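Local coordinates for protein (R)-specific secondary-alkylsulfatase (Pseudomonas sp., PDB 2YHE) that hydrolyses secondary alkyl sulfates enantioselectively with inversion of configuration, using a two-zinc site of the metallo-beta-lactamase superfamily to release homochiral (S)-alcohols, at residues 607-612 with 631-636. Residues are numbered along the deposited sequence; the frame is centred on the assembly and turned at random.
Sequences VKLTKP and GTVKLD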
ATOM      1  N   VAL A 607     -33.553   6.068 -16.191  1.00 50.69           N
ATOM      2  CA  VAL A 607     -34.277   5.589 -15.006  1.00 50.68           C
ATOM      3  C   VAL A 607     -34.536   6.729 -14.021  1.00 55.06           C
ATOM      4  O   VAL A 607     -33.597   7.357 -13.529  1.00 54.56           O
ATOM      5  CB  VAL A 607     -33.568   4.392 -14.316  1.00 55.14           C
ATOM      6  CG1 VAL A 607     -34.509   3.683 -13.355  1.00 55.05           C
ATOM      7  CG2 VAL A 607     -32.988   3.406 -15.338  1.00 55.14           C
ATOM      8  N   LYS A 608     -35.820   6.986 -13.737  1.00 51.18           N
ATOM      9  CA  LYS A 608     -36.263   8.022 -12.800  1.00 49.84           C
ATOM     10  C   LYS A 608     -36.825   7.332 -11.554  1.00 51.54           C
ATOM     11  O   LYS A 608     -37.796   6.580 -11.647  1.00 51.92           O
ATOM     12  CB  LYS A 608     -37.305   8.963 -13.440  1.00 51.84           C
ATOM     13  CG  LYS A 608     -36.954   9.493 -14.825  1.00 60.52           C
ATOM     14  CD  LYS A 608     -37.712  10.778 -15.124  1.00 73.39           C
ATOM     15  CE  LYS A 608     -37.083  11.584 -16.233  1.00 85.20           C
ATOM     16  NZ  LYS A 608     -37.258  13.046 -16.011  1.00 90.42           N
ATOM     17  N   LEU A 609     -36.182   7.553 -10.402  1.00 46.50           N
ATOM     18  CA  LEU A 609     -36.537   6.956  -9.114  1.00 46.47           C
ATOM     19  C   LEU A 609     -35.928   7.741  -7.966  1.00 52.24           C
ATOM     20  O   LEU A 609     -35.369   8.820  -8.172  1.00 51.63           O
ATOM     21  CB  LEU A 609     -36.072   5.473  -9.020  1.00 46.78           C
ATOM     22  CG  LEU A 609     -34.719   5.047  -9.674  1.00 52.37           C
ATOM     23  CD1 LEU A 609     -33.524   5.716  -9.059  1.00 52.79           C
ATOM     24  CD2 LEU A 609     -34.504   3.573  -9.544  1.00 53.24           C
ATOM     25  N   THR A 610     -36.011   7.165  -6.756  1.00 50.95           N
ATOM     26  CA  THR A 610     -35.422   7.685  -5.524  1.00 51.61           C
ATOM     27  C   THR A 610     -34.396   6.676  -5.016  1.00 57.16           C
ATOM     28  O   THR A 610     -34.439   5.490  -5.395  1.00 54.21           O
ATOM     29  CB  THR A 610     -36.491   7.952  -4.454  1.00 62.49           C
ATOM     30  OG1 THR A 610     -37.247   6.758  -4.209  1.00 71.99           O
ATOM     31  CG2 THR A 610     -37.388   9.154  -4.795  1.00 56.55           C
ATOM     32  N   LYS A 611     -33.465   7.158  -4.161  1.00 57.66           N
ATOM     33  CA  LYS A 611     -32.418   6.357  -3.512  1.00 59.41           C
ATOM     34  C   LYS A 611     -33.072   5.152  -2.783  1.00 65.79           C
ATOM     35  O   LYS A 611     -32.696   4.011  -3.108  1.00 65.33           O
ATOM     36  CB  LYS A 611     -31.603   7.232  -2.529  1.00 63.14           C
ATOM     37  CG  LYS A 611     -30.217   6.703  -2.181  1.00 86.61           C
ATOM     38  CD  LYS A 611     -29.814   7.089  -0.754  1.00 96.53           C
ATOM     39  CE  LYS A 611     -28.823   8.223  -0.694  1.00105.57           C
ATOM     40  NZ  LYS A 611     -28.241   8.342   0.663  1.00109.83           N
ATOM     41  N   PRO A 612     -34.132   5.356  -1.921  1.00 63.44           N
ATOM     42  CA  PRO A 612     -34.780   4.196  -1.276  1.00 63.87           C
ATOM     43  C   PRO A 612     -35.252   3.113  -2.253  1.00 69.75           C
ATOM     44  O   PRO A 612     -35.008   1.923  -2.015  1.00 68.69           O
ATOM     45  CB  PRO A 612     -35.957   4.830  -0.536  1.00 65.37           C
ATOM     46  CG  PRO A 612     -35.536   6.226  -0.281  1.00 68.75           C
ATOM     47  CD  PRO A 612     -34.760   6.627  -1.471  1.00 63.97           C
ATOM     48  N   GLY A 631     -45.215   2.656 -10.255  1.00 71.23           N
ATOM     49  CA  GLY A 631     -44.790   3.980 -10.697  1.00 69.60           C
ATOM     50  C   GLY A 631     -43.635   4.567  -9.900  1.00 70.86           C
ATOM     51  O   GLY A 631     -43.371   5.770  -9.992  1.00 69.42           O
ATOM     52  N   THR A 632     -42.935   3.731  -9.104  1.00 66.75           N
ATOM     53  CA  THR A 632     -41.771   4.141  -8.295  1.00 65.92           C
ATOM     54  C   THR A 632     -40.501   4.233  -9.167  1.00 69.12           C
ATOM     55  O   THR A 632     -39.549   4.941  -8.823  1.00 69.04           O
ATOM     56  CB  THR A 632     -41.619   3.281  -7.023  1.00 68.84           C
ATOM     57  OG1 THR A 632     -41.870   1.904  -7.303  1.00 71.00           O
ATOM     58  CG2 THR A 632     -42.518   3.730  -5.930  1.00 62.93           C
ATOM     59  N   VAL A 633     -40.522   3.521 -10.309  1.00 64.55           N
ATOM     60  CA  VAL A 633     -39.477   3.473 -11.333  1.00 63.40           C
ATOM     61  C   VAL A 633     -40.135   3.849 -12.661  1.00 64.19           C
ATOM     62  O   VAL A 633     -41.086   3.194 -13.096  1.00 62.20           O
ATOM     63  CB  VAL A 633     -38.791   2.083 -11.377  1.00 67.51           C
ATOM     64  CG1 VAL A 633     -37.982   1.887 -12.657  1.00 67.49           C
ATOM     65  CG2 VAL A 633     -37.915   1.884 -10.154  1.00 67.19           C
ATOM     66  N   LYS A 634     -39.642   4.919 -13.282  1.00 59.99           N
ATOM     67  CA  LYS A 634     -40.159   5.428 -14.545  1.00 59.08           C
ATOM     68  C   LYS A 634     -39.065   5.384 -15.594  1.00 62.18           C
ATOM     69  O   LYS A 634     -38.030   6.036 -15.435  1.00 62.30           O
ATOM     70  CB  LYS A 634     -40.743   6.839 -14.367  1.00 61.03           C
ATOM     71  CG  LYS A 634     -42.088   6.835 -13.654  1.00 72.27           C
ATOM     72  CD  LYS A 634     -42.364   8.143 -12.943  1.00 81.82           C
ATOM     73  CE  LYS A 634     -43.678   8.114 -12.207  1.00100.96           C
ATOM     74  NZ  LYS A 634     -43.648   8.993 -11.002  1.00117.43           N
ATOM     75  N   LEU A 635     -39.300   4.590 -16.655  1.00 57.61           N
ATOM     76  CA  LEU A 635     -38.360   4.352 -17.746  1.00 56.99           C
ATOM     77  C   LEU A 635     -38.655   5.156 -19.009  1.00 62.82           C
ATOM     78  O   LEU A 635     -39.820   5.377 -19.366  1.00 65.49           O
ATOM     79  CB  LEU A 635     -38.344   2.851 -18.091  1.00 56.46           C
ATOM     80  CG  LEU A 635     -37.323   1.937 -17.407  1.00 60.49           C
ATOM     81  CD1 LEU A 635     -36.787   2.521 -16.095  1.00 61.04           C
ATOM     82  CD2 LEU A 635     -37.896   0.570 -17.177  1.00 58.42           C
ATOM     83  N   ASP A 636     -37.581   5.547 -19.703  1.00 56.19           N
ATOM     84  CA  ASP A 636     -37.601   6.245 -20.973  1.00 55.67           C
ATOM     85  C   ASP A 636     -36.571   5.505 -21.807  1.00 57.92           C
ATOM     86  O   ASP A 636     -35.392   5.473 -21.447  1.00 58.77           O
ATOM     87  CB  ASP A 636     -37.231   7.745 -20.813  1.00 58.86           C
ATOM     88  CG  ASP A 636     -38.076   8.536 -19.813  1.00 80.71           C
ATOM     89  OD1 ASP A 636     -39.188   8.978 -20.186  1.00 82.46           O
ATOM     90  OD2 ASP A 636     -37.612   8.735 -18.666  1.00 90.23           O
TER
HETATM   91  O   HOH W   1     -38.962   6.088  -6.764  1.00 37.90           O
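Between Lys608 and Lys634 the flat groups that meet are peptide planes, and the two residues form a hydrogen-bonded antiparallel pair: Lys608 N to Lys634 O at 2.9 Å, and Lys634 N to Lys608 O at 3.0 Å. One face of this antiparallel ladder carries both lysine side chains, their CB atoms 4.1 Å apart; the other carries Val607 and Leu635, with Leu609 and Val633 packing beside them. There, with CG1 of Val607 anti to its backbone N (chi1 -164°), that methyl lies 3.7 Å from Leu635 CD1 and 4.0 Å from Val633 CG1. The Leu609 and Val633 side chains lie side by side, CD2 of Leu609 3.9 Å from CG2 of Val633. Helices 611-618 and 624-630 cover Val633, through Ile617 and Ile628 among others. Strand 570-576 bonds to Val607 and Leu609 from the far side, which places 634-637 at the margin of the five-stranded sheet in the SCP2-like C-terminal region. On the lysine face, the aliphatic part of Lys608 passes Asp636, yet NZ stays 5.1 Å from OD2. The chemistry is therefore two-sided: apolar packing toward the helices, and opposite charges whose attraction is probably modest at this separation, their charged atoms not in contact.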